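Local coordinates for protein sulfotransferase (Alicyclobacillus acidocaldarius subsp. acidocaldarius, PDB 3RNL) that is probably a sulfotransferase, transferring a sulfuryl group from a donor to an acceptor as its relatives do, at residues A17-S22 with V120-S125; G98-M103 with K172-V177; D133-L138 with E156-Y161. All coordinates share one frame; numbering follows the deposited sequence. Where two conformers were deposited one is given.

The loop after strand 11-13 holds 17-22, the first half of contact 1; the chain then passes through helices and two further strands to 98-103, the first half of contact 2. Helix 119-132 next brings 120-125 back to the early loop, closing contact 1 while contact 2 is still open, so these two cross. Contact 3 joins 133-138, just beyond that helix, to 156-161 and is nested within contact 2, which closes only at 172-177. Contacts 1 and 3 touch, R122 reaching the backbone of Y161. Together they tie the early loop, helix 119-132 and its following loops, and two helices beside the parallel sheet.

Contact 1 (A17-S22 with V120-S125); sequences AKCGTS and VDRAFS
The carbonyl oxygen of A17 receives NH1 of R122 at 3.2 Å in a nearly straight bond (170° at the hydrogen). It belongs to the loop between strand 11-13 and helix 21-29, which probably corresponds to the 5'-phosphosulfate-binding loop of sulfotransferases, the counterpart of a P-loop; helix 119-132, which carries R122, probably also carries part of the 3'-phosphate-binding motif, S125 standing where relatives have the motif's serine. The oxygen lies at the edge of the guanidinium, almost in its plane, whereas NH1 stands well above the carbonyl plane of A17. Arginine suits the place because one planar group can serve two carbonyls: NH1 donates to A17 O and NH2 to Y161 O. R122 gets there with CG anti to the backbone N (chi1 -168°) and bends at the next two torsions, which bring CG and CD in beside A17 O as well, each 3.2 Å from it.

K18, with positive phi, turns the loop, and its CB comes within 4.1 Å of R122 CG. Its long chain then runs alongside S125 towards H129, whose ND1 is hydrogen-bonded to NZ. On the way K18 CE approaches S125 OG, although S125 has two conformers and this approach is therefore doubtful in detail. G20 precedes the first turn of helix 21-29 as its N-cap; at its backbone angles a beta carbon would jam against the preceding carbonyl. C19 completes the packing with a compact, weakly polar sulfur: SG rests 3.8 Å from CG of R122.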
loop_
_atom_site.group_PDB
_atom_site.type_symbol
_atom_site.label_atom_id
_atom_site.label_comp_id
_atom_site.label_asym_id
_atom_site.label_seq_id
_atom_site.Cartn_x
_atom_site.Cartn_y
_atom_site.Cartn_z
ATOM N N ALA A 17 -3.010 -1.432 -0.969
ATOM C CA ALA A 17 -3.966 -1.854 0.057
ATOM C C ALA A 17 -4.307 -3.334 -0.134
ATOM O O ALA A 17 -4.477 -3.779 -1.263
ATOM C CB ALA A 17 -5.238 -1.001 -0.022
ATOM N N LYS A 18 -4.431 -4.067 0.976
ATOM C CA LYS A 18 -4.718 -5.513 0.987
ATOM C C LYS A 18 -3.605 -6.353 0.342
ATOM O O LYS A 18 -3.851 -7.447 -0.185
ATOM C CB LYS A 18 -6.095 -5.834 0.361
ATOM C CG LYS A 18 -7.254 -4.999 0.913
ATOM C CD LYS A 18 -7.275 -4.994 2.440
ATOM C CE LYS A 18 -7.491 -6.381 3.028
ATOM N NZ LYS A 18 -7.473 -6.333 4.540
ATOM N N CYS A 19 -2.401 -5.788 0.337
ATOM C CA CYS A 19 -1.173 -6.468 -0.105
ATOM C C CYS A 19 -0.233 -7.026 0.971
ATOM O O CYS A 19 0.900 -7.388 0.664
ATOM C CB CYS A 19 -0.436 -5.648 -1.161
ATOM S SG CYS A 19 -1.501 -5.468 -2.638
ATOM N N GLY A 20 -0.637 -6.967 2.233
ATOM C CA GLY A 20 0.155 -7.568 3.295
ATOM C C GLY A 20 1.156 -6.634 3.953
ATOM O O GLY A 20 2.034 -7.083 4.700
ATOM N N THR A 21 1.039 -5.335 3.692
ATOM C CA THR A 21 1.976 -4.382 4.296
ATOM C C THR A 21 1.843 -4.325 5.810
ATOM O O THR A 21 2.771 -3.909 6.501
ATOM C CB THR A 21 1.840 -2.961 3.728
ATOM O OG1 THR A 21 0.523 -2.469 3.983
ATOM C CG2 THR A 21 2.119 -2.956 2.224
ATOM N N SER A 22 0.688 -4.727 6.327
ATOM C CA SER A 22 0.493 -4.719 7.770
ATOM C C SER A 22 1.499 -5.635 8.474
ATOM O O SER A 22 2.090 -5.262 9.498
ATOM C CB SER A 22 -0.946 -5.113 8.127
ATOM O OG SER A 22 -1.100 -5.188 9.528
ATOM N N VAL A 120 -6.209 -9.432 -8.977
ATOM C CA VAL A 120 -7.456 -10.188 -8.881
ATOM C C VAL A 120 -7.696 -10.604 -7.416
ATOM O O VAL A 120 -8.789 -10.423 -6.869
ATOM C CB VAL A 120 -7.426 -11.431 -9.775
ATOM C CG1 VAL A 120 -8.740 -12.212 -9.630
ATOM C CG2 VAL A 120 -7.209 -11.027 -11.231
ATOM N N ASP A 121 -6.660 -11.167 -6.790
ATOM C CA ASP A 121 -6.739 -11.578 -5.383
ATOM C C ASP A 121 -6.879 -10.379 -4.464
ATOM O O ASP A 121 -7.559 -10.449 -3.439
ATOM C CB ASP A 121 -5.506 -12.395 -4.992
ATOM C CG ASP A 121 -5.455 -13.731 -5.720
ATOM O OD1 ASP A 121 -6.434 -14.493 -5.623
ATOM O OD2 ASP A 121 -4.455 -14.014 -6.398
ATOM N N ARG A 122 -6.205 -9.291 -4.810
ATOM C CA ARG A 122 -6.274 -8.067 -4.001
ATOM C C ARG A 122 -7.711 -7.546 -3.956
ATOM O O ARG A 122 -8.209 -7.130 -2.898
ATOM C CB ARG A 122 -5.370 -6.972 -4.584
ATOM C CG ARG A 122 -5.163 -5.772 -3.633
ATOM C CD ARG A 122 -4.997 -4.460 -4.394
ATOM N NE ARG A 122 -6.286 -4.060 -4.963
ATOM C CZ ARG A 122 -7.258 -3.481 -4.261
ATOM N NH1 ARG A 122 -7.081 -3.220 -2.960
ATOM N NH2 ARG A 122 -8.411 -3.173 -4.851
ATOM N N ALA A 123 -8.376 -7.550 -5.109
ATOM C CA ALA A 123 -9.761 -7.078 -5.166
ATOM C C ALA A 123 -10.635 -7.921 -4.244
ATOM O O ALA A 123 -11.462 -7.400 -3.493
ATOM C CB ALA A 123 -10.291 -7.134 -6.609
ATOM N N PHE A 124 -10.462 -9.236 -4.301
ATOM C CA PHE A 124 -11.302 -10.108 -3.486
ATOM C C PHE A 124 -11.005 -9.905 -2.001
ATOM O O PHE A 124 -11.912 -9.982 -1.163
ATOM C CB PHE A 124 -11.110 -11.572 -3.881
ATOM C CG PHE A 124 -12.202 -12.476 -3.381
ATOM C CD1 PHE A 124 -13.519 -12.263 -3.767
ATOM C CD2 PHE A 124 -11.911 -13.542 -2.556
ATOM C CE1 PHE A 124 -14.531 -13.099 -3.314
ATOM C CE2 PHE A 124 -12.914 -14.387 -2.107
ATOM C CZ PHE A 124 -14.221 -14.160 -2.478
ATOM N N SER A 125 -9.738 -9.652 -1.677
ATOM C CA SER A 125 -9.360 -9.376 -0.297
ATOM C C SER A 125 -10.033 -8.107 0.239
ATOM O O SER A 125 -10.476 -8.064 1.392
ATOM C CB SER A 125 -7.838 -9.252 -0.169
ATOM O OG SER A 125 -7.481 -9.035 1.177
#

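Contact 2 (G98-M103 with K172-V177); sequences GTAQRM and KRYLDV. With MG (magnesium ion), chain C.
The methyl CB of A100 sits over the centre of the Y174 ring, 3.6 Å from the centroid and 10° off the ring normal, a CH-pi contact. Alanine suits the spot, since one methyl lets the phenol lie close against helix 99-106. Selenomethionine M103 comes to the edge of the same ring, SE 5.2 Å from the centroid, a Met-aromatic contact in the conformer given. With CG anti to the carbonyl carbon (chi1 -83°), Y174 reaches across so that its OH lies 3.3 Å from CG2 of T99; that hydroxyl is hydrogen-bonded to Y93 O, which fixes the far end of the ring. V177, whose two branches divide between the backbone and the methyl of A100, puts CG1 3.6 Å from A100 O and CG2 3.9 Å from A100 CB.

Further out, K172 NZ makes a salt bridge with D176 OD2, on its syn lone pair, at 2.8 Å. D176 also gives its backbone O to a magnesium ion at 2.3 Å, alongside four waters, apart from the ring packing. The two helix segments run roughly parallel, their axes 9.2 Å apart at closest approach and crossing at -26°, as befits neighbouring helices in one layer of an alpha-beta-alpha sandwich.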
loop_
_atom_site.group_PDB
_atom_site.type_symbol
_atom_site.label_atom_id
_atom_site.label_comp_id
_atom_site.label_asym_id
_atom_site.label_seq_id
_atom_site.Cartn_x
_atom_site.Cartn_y
_atom_site.Cartn_z
ATOM N N GLY A 98 -0.783 12.521 -6.518
ATOM C CA GLY A 98 0.101 13.621 -6.181
ATOM C C GLY A 98 0.998 13.328 -4.990
ATOM O O GLY A 98 1.849 14.152 -4.615
ATOM N N THR A 99 0.835 12.139 -4.413
ATOM C CA THR A 99 1.497 11.805 -3.155
ATOM C C THR A 99 3.020 11.786 -3.262
ATOM O O THR A 99 3.715 12.388 -2.432
ATOM C CB THR A 99 0.992 10.443 -2.618
ATOM O OG1 THR A 99 -0.448 10.465 -2.567
ATOM C CG2 THR A 99 1.540 10.177 -1.214
ATOM N N ALA A 100 3.534 11.086 -4.273
ATOM C CA ALA A 100 4.978 10.931 -4.415
ATOM C C ALA A 100 5.658 12.294 -4.456
ATOM O O ALA A 100 6.662 12.501 -3.787
ATOM C CB ALA A 100 5.321 10.135 -5.686
ATOM N N GLN A 101 5.118 13.211 -5.252
ATOM C CA GLN A 101 5.751 14.526 -5.402
ATOM C C GLN A 101 5.711 15.345 -4.099
ATOM O O GLN A 101 6.672 16.054 -3.764
ATOM C CB GLN A 101 5.148 15.311 -6.584
ATOM C CG GLN A 101 5.893 16.645 -6.858
ATOM C CD GLN A 101 7.314 16.420 -7.364
ATOM O OE1 GLN A 101 7.521 15.779 -8.389
ATOM N NE2 GLN A 101 8.302 16.944 -6.637
ATOM N N ARG A 102 4.617 15.250 -3.340
ATOM C CA ARG A 102 4.563 15.949 -2.044
ATOM C C ARG A 102 5.580 15.391 -1.061
ATOM O O ARG A 102 6.212 16.143 -0.297
ATOM C CB ARG A 102 3.172 15.850 -1.399
ATOM C CG ARG A 102 2.096 16.515 -2.202
ATOM C CD ARG A 102 0.691 16.441 -1.537
ATOM N NE ARG A 102 -0.246 16.758 -2.597
ATOM C CZ ARG A 102 -1.027 15.871 -3.205
ATOM N NH1 ARG A 102 -1.089 14.602 -2.780
ATOM N NH2 ARG A 102 -1.793 16.278 -4.205
HETATM N N MSE A 103 5.722 14.068 -1.037
HETATM C CA MSE A 103 6.736 13.441 -0.183
HETATM C C MSE A 103 8.121 13.898 -0.581
HETATM O O MSE A 103 8.954 14.213 0.266
HETATM C CB MSE A 103 6.697 11.920 -0.307
HETATM C CG MSE A 103 5.508 11.259 0.338
HETATM SE SE MSE A 103 5.512 9.368 -0.192
HETATM C CE MSE A 103 4.317 8.698 1.179
ATOM N N LYS A 172 4.859 3.747 -11.598
ATOM C CA LYS A 172 5.667 4.623 -12.456
ATOM C C LYS A 172 5.839 6.003 -11.823
ATOM O O LYS A 172 6.912 6.594 -11.880
ATOM C CB LYS A 172 5.045 4.779 -13.846
ATOM C CG LYS A 172 5.878 5.709 -14.752
ATOM C CD LYS A 172 5.284 5.820 -16.144
ATOM C CE LYS A 172 6.206 6.611 -17.095
ATOM N NZ LYS A 172 6.175 8.095 -16.844
ATOM N N ARG A 173 4.774 6.530 -11.233
ATOM C CA ARG A 173 4.869 7.864 -10.622
ATOM C C ARG A 173 5.944 7.888 -9.525
ATOM O O ARG A 173 6.723 8.835 -9.436
ATOM C CB ARG A 173 3.499 8.310 -10.075
ATOM C CG ARG A 173 3.463 9.719 -9.460
ATOM C CD ARG A 173 3.818 10.843 -10.449
ATOM N NE ARG A 173 3.144 10.757 -11.752
ATOM C CZ ARG A 173 1.922 11.214 -12.007
ATOM N NH1 ARG A 173 1.414 11.110 -13.241
ATOM N NH2 ARG A 173 1.200 11.769 -11.029
ATOM N N TYR A 174 6.002 6.847 -8.691
ATOM C CA TYR A 174 7.052 6.781 -7.663
ATOM C C TYR A 174 8.440 6.603 -8.258
ATOM O O TYR A 174 9.406 7.225 -7.786
ATOM C CB TYR A 174 6.774 5.689 -6.625
ATOM C CG TYR A 174 5.831 6.187 -5.554
ATOM C CD1 TYR A 174 6.326 6.772 -4.384
ATOM C CD2 TYR A 174 4.449 6.137 -5.737
ATOM C CE1 TYR A 174 5.460 7.255 -3.397
ATOM C CE2 TYR A 174 3.572 6.616 -4.749
ATOM C CZ TYR A 174 4.085 7.182 -3.594
ATOM O OH TYR A 174 3.220 7.672 -2.628
ATOM N N LEU A 175 8.563 5.747 -9.269
ATOM C CA LEU A 175 9.875 5.576 -9.912
ATOM C C LEU A 175 10.327 6.866 -10.578
ATOM O O LEU A 175 11.527 7.210 -10.544
ATOM C CB LEU A 175 9.842 4.449 -10.940
ATOM C CG LEU A 175 9.625 3.060 -10.322
ATOM C CD1 LEU A 175 9.328 2.033 -11.400
ATOM C CD2 LEU A 175 10.859 2.662 -9.545
ATOM N N ASP A 176 9.392 7.578 -11.202
ATOM C CA ASP A 176 9.753 8.848 -11.831
ATOM C C ASP A 176 10.213 9.856 -10.780
ATOM O O ASP A 176 11.218 10.539 -10.942
ATOM C CB ASP A 176 8.566 9.461 -12.584
ATOM C CG ASP A 176 8.221 8.710 -13.855
ATOM O OD1 ASP A 176 9.052 7.892 -14.329
ATOM O OD2 ASP A 176 7.121 8.961 -14.399
ATOM N N VAL A 177 9.464 9.985 -9.704
ATOM C CA VAL A 177 9.785 11.032 -8.720
ATOM C C VAL A 177 11.052 10.714 -7.908
ATOM O O VAL A 177 11.938 11.577 -7.733
ATOM C CB VAL A 177 8.580 11.261 -7.769
ATOM C CG1 VAL A 177 8.968 12.164 -6.593
ATOM C CG2 VAL A 177 7.399 11.860 -8.549
HETATM MG MG MG C . 12.715 11.221 -12.590
HETATM O O HOH W 1 12.449 9.970 -14.165
HETATM O O HOH W 2 12.465 12.946 -11.227
HETATM O O HOH W 3 10.678 12.401 -13.589
HETATM O O HOH W 4 14.450 10.315 -11.127
#

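Contact 3 (D133-L138 with E156-Y161); sequences DERETL and EPLWYY
Beyond helix 119-132, which closes in a Schellman motif at E134, R135 and E136 face the short 3-10 turn 157-159. R135 NH2 makes a salt bridge with E156 OE1 at 3.0 Å, nearly straight at 175°. That oxygen lies in the guanidinium plane but is met on its anti side, 29° out of the carboxylate plane; water 5 accepts from R135 NH1 and donates to the same OE1. Arginine has N-H groups enough for E156, D59 and water 5 at once. With CG wedged between backbone N and carbonyl carbon (chi1 75°), E156 folds back, and OE2 takes the L158 N-H at 3.2 Å. Cut back to an alanine here, the side chain is likely to leave R135 NH2 with D59 alone, water 5 without its acceptor and the N-H of L158 without its mate.

W159 brings a broad indole edge to the other loop, CH2 3.5 Å from R135 O and CZ3 3.7 Å from E136 OE2, while NE1 donates to D59. E136 OE1 accepts L138 N at 2.9 Å, while R150 and S143 hold OE2. R135 NH2 is shared by two carboxylates, D59 and E156, which would be expected to keep both acids ionised.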
loop_
_atom_site.group_PDB
_atom_site.type_symbol
_atom_site.label_atom_id
_atom_site.label_comp_id
_atom_site.label_asym_id
_atom_site.label_seq_id
_atom_site.Cartn_x
_atom_site.Cartn_y
_atom_site.Cartn_z
ATOM N N ASP A 133 -16.441 -6.436 7.972
ATOM C CA ASP A 133 -16.711 -5.251 8.767
ATOM C C ASP A 133 -18.159 -4.761 8.650
ATOM O O ASP A 133 -18.510 -3.707 9.183
ATOM C CB ASP A 133 -15.696 -4.160 8.449
ATOM C CG ASP A 133 -14.322 -4.484 9.012
ATOM O OD1 ASP A 133 -14.231 -5.398 9.867
ATOM O OD2 ASP A 133 -13.337 -3.842 8.611
ATOM N N GLU A 134 -18.972 -5.538 7.939
ATOM C CA GLU A 134 -20.408 -5.293 7.787
ATOM C C GLU A 134 -20.704 -3.997 7.032
ATOM O O GLU A 134 -21.747 -3.377 7.208
ATOM C CB GLU A 134 -21.104 -5.334 9.150
ATOM C CG GLU A 134 -20.871 -6.654 9.874
ATOM C CD GLU A 134 -21.819 -6.871 11.032
ATOM O OE1 GLU A 134 -21.655 -6.201 12.071
ATOM O OE2 GLU A 134 -22.728 -7.718 10.901
ATOM N N ARG A 135 -19.751 -3.576 6.209
ATOM C CA ARG A 135 -19.950 -2.447 5.306
ATOM C C ARG A 135 -20.629 -2.828 3.987
ATOM O O ARG A 135 -21.404 -2.055 3.426
ATOM C CB ARG A 135 -18.610 -1.746 5.081
ATOM C CG ARG A 135 -18.057 -1.215 6.399
ATOM C CD ARG A 135 -16.586 -0.852 6.331
ATOM N NE ARG A 135 -16.326 0.289 5.464
ATOM C CZ ARG A 135 -15.101 0.740 5.189
ATOM N NH1 ARG A 135 -14.040 0.148 5.724
ATOM N NH2 ARG A 135 -14.933 1.790 4.393
ATOM N N GLU A 136 -20.284 -4.009 3.483
ATOM C CA GLU A 136 -20.831 -4.523 2.224
ATOM C C GLU A 136 -21.671 -5.770 2.484
ATOM O O GLU A 136 -21.195 -6.707 3.130
ATOM C CB GLU A 136 -19.691 -4.863 1.263
ATOM C CG GLU A 136 -20.151 -5.480 -0.062
ATOM C CD GLU A 136 -21.103 -4.566 -0.832
ATOM O OE1 GLU A 136 -22.285 -4.449 -0.436
ATOM O OE2 GLU A 136 -20.671 -3.956 -1.830
ATOM N N THR A 137 -22.949 -5.740 2.111
ATOM C CA THR A 137 -23.767 -6.948 2.167
ATOM C C THR A 137 -24.006 -7.657 0.826
ATOM O O THR A 137 -24.568 -8.747 0.794
ATOM C CB THR A 137 -25.138 -6.627 2.774
ATOM O OG1 THR A 137 -25.749 -5.584 2.003
ATOM C CG2 THR A 137 -24.980 -6.165 4.217
ATOM N N LEU A 138 -23.582 -7.030 -0.264
ATOM C CA LEU A 138 -23.785 -7.572 -1.614
ATOM C C LEU A 138 -22.797 -8.686 -1.930
ATOM O O LEU A 138 -21.762 -8.806 -1.281
ATOM C CB LEU A 138 -23.685 -6.476 -2.679
ATOM C CG LEU A 138 -24.686 -5.319 -2.567
ATOM C CD1 LEU A 138 -24.297 -4.203 -3.528
ATOM C CD2 LEU A 138 -26.097 -5.793 -2.830
ATOM N N GLU A 156 -14.588 5.729 -0.178
ATOM C CA GLU A 156 -13.144 5.574 -0.002
ATOM C C GLU A 156 -12.570 4.486 -0.924
ATOM O O GLU A 156 -13.304 3.634 -1.445
ATOM C CB GLU A 156 -12.806 5.300 1.461
ATOM C CG GLU A 156 -13.136 3.908 1.914
ATOM C CD GLU A 156 -11.996 3.312 2.726
ATOM O OE1 GLU A 156 -12.251 2.916 3.883
ATOM O OE2 GLU A 156 -10.855 3.253 2.200
ATOM N N PRO A 157 -11.254 4.537 -1.174
ATOM C CA PRO A 157 -10.658 3.669 -2.203
ATOM C C PRO A 157 -10.660 2.182 -1.869
ATOM O O PRO A 157 -10.411 1.390 -2.775
ATOM C CB PRO A 157 -9.220 4.197 -2.373
ATOM C CG PRO A 157 -9.169 5.484 -1.635
ATOM C CD PRO A 157 -10.288 5.512 -0.637
ATOM N N LEU A 158 -10.919 1.791 -0.622
ATOM C CA LEU A 158 -11.040 0.355 -0.335
ATOM C C LEU A 158 -12.099 -0.270 -1.240
ATOM O O LEU A 158 -12.008 -1.444 -1.610
ATOM C CB LEU A 158 -11.380 0.106 1.139
ATOM C CG LEU A 158 -11.376 -1.362 1.605
ATOM C CD1 LEU A 158 -10.060 -2.074 1.251
ATOM C CD2 LEU A 158 -11.635 -1.437 3.107
ATOM N N TRP A 159 -13.097 0.529 -1.607
ATOM C CA TRP A 159 -14.157 0.050 -2.479
ATOM C C TRP A 159 -13.743 -0.028 -3.951
ATOM O O TRP A 159 -14.503 -0.576 -4.764
ATOM C CB TRP A 159 -15.392 0.954 -2.391
ATOM C CG TRP A 159 -16.011 1.110 -1.034
ATOM C CD1 TRP A 159 -15.699 2.056 -0.086
ATOM C CD2 TRP A 159 -17.111 0.359 -0.501
ATOM N NE1 TRP A 159 -16.521 1.917 1.012
ATOM C CE2 TRP A 159 -17.393 0.882 0.784
ATOM C CE3 TRP A 159 -17.875 -0.709 -0.977
ATOM C CZ2 TRP A 159 -18.408 0.371 1.595
ATOM C CZ3 TRP A 159 -18.899 -1.217 -0.168
ATOM C CH2 TRP A 159 -19.147 -0.680 1.104
ATOM N N TYR A 160 -12.573 0.491 -4.338
ATOM C CA TYR A 160 -12.382 0.550 -5.780
ATOM C C TYR A 160 -11.547 -0.668 -6.128
ATOM O O TYR A 160 -10.316 -0.602 -6.247
ATOM C CB TYR A 160 -11.523 1.782 -6.133
ATOM C CG TYR A 160 -12.014 3.158 -5.690
ATOM C CD1 TYR A 160 -13.278 3.354 -5.145
ATOM C CD2 TYR A 160 -11.187 4.266 -5.834
ATOM C CE1 TYR A 160 -13.691 4.637 -4.740
ATOM C CE2 TYR A 160 -11.585 5.529 -5.440
ATOM C CZ TYR A 160 -12.828 5.712 -4.892
ATOM O OH TYR A 160 -13.188 6.993 -4.505
ATOM N N TYR A 161 -12.235 -1.714 -6.547
ATOM C CA TYR A 161 -11.599 -3.009 -6.688
ATOM C C TYR A 161 -10.626 -2.961 -7.839
ATOM O O TYR A 161 -9.491 -3.424 -7.726
ATOM C CB TYR A 161 -12.658 -4.068 -6.968
ATOM C CG TYR A 161 -13.597 -4.252 -5.810
ATOM C CD1 TYR A 161 -13.125 -4.642 -4.566
ATOM C CD2 TYR A 161 -14.965 -4.049 -5.965
ATOM C CE1 TYR A 161 -13.989 -4.807 -3.493
ATOM C CE2 TYR A 161 -15.831 -4.211 -4.904
ATOM C CZ TYR A 161 -15.343 -4.598 -3.677
ATOM O OH TYR A 161 -16.217 -4.762 -2.623
HETATM O O HOH W 5 -11.310 1.182 5.972
#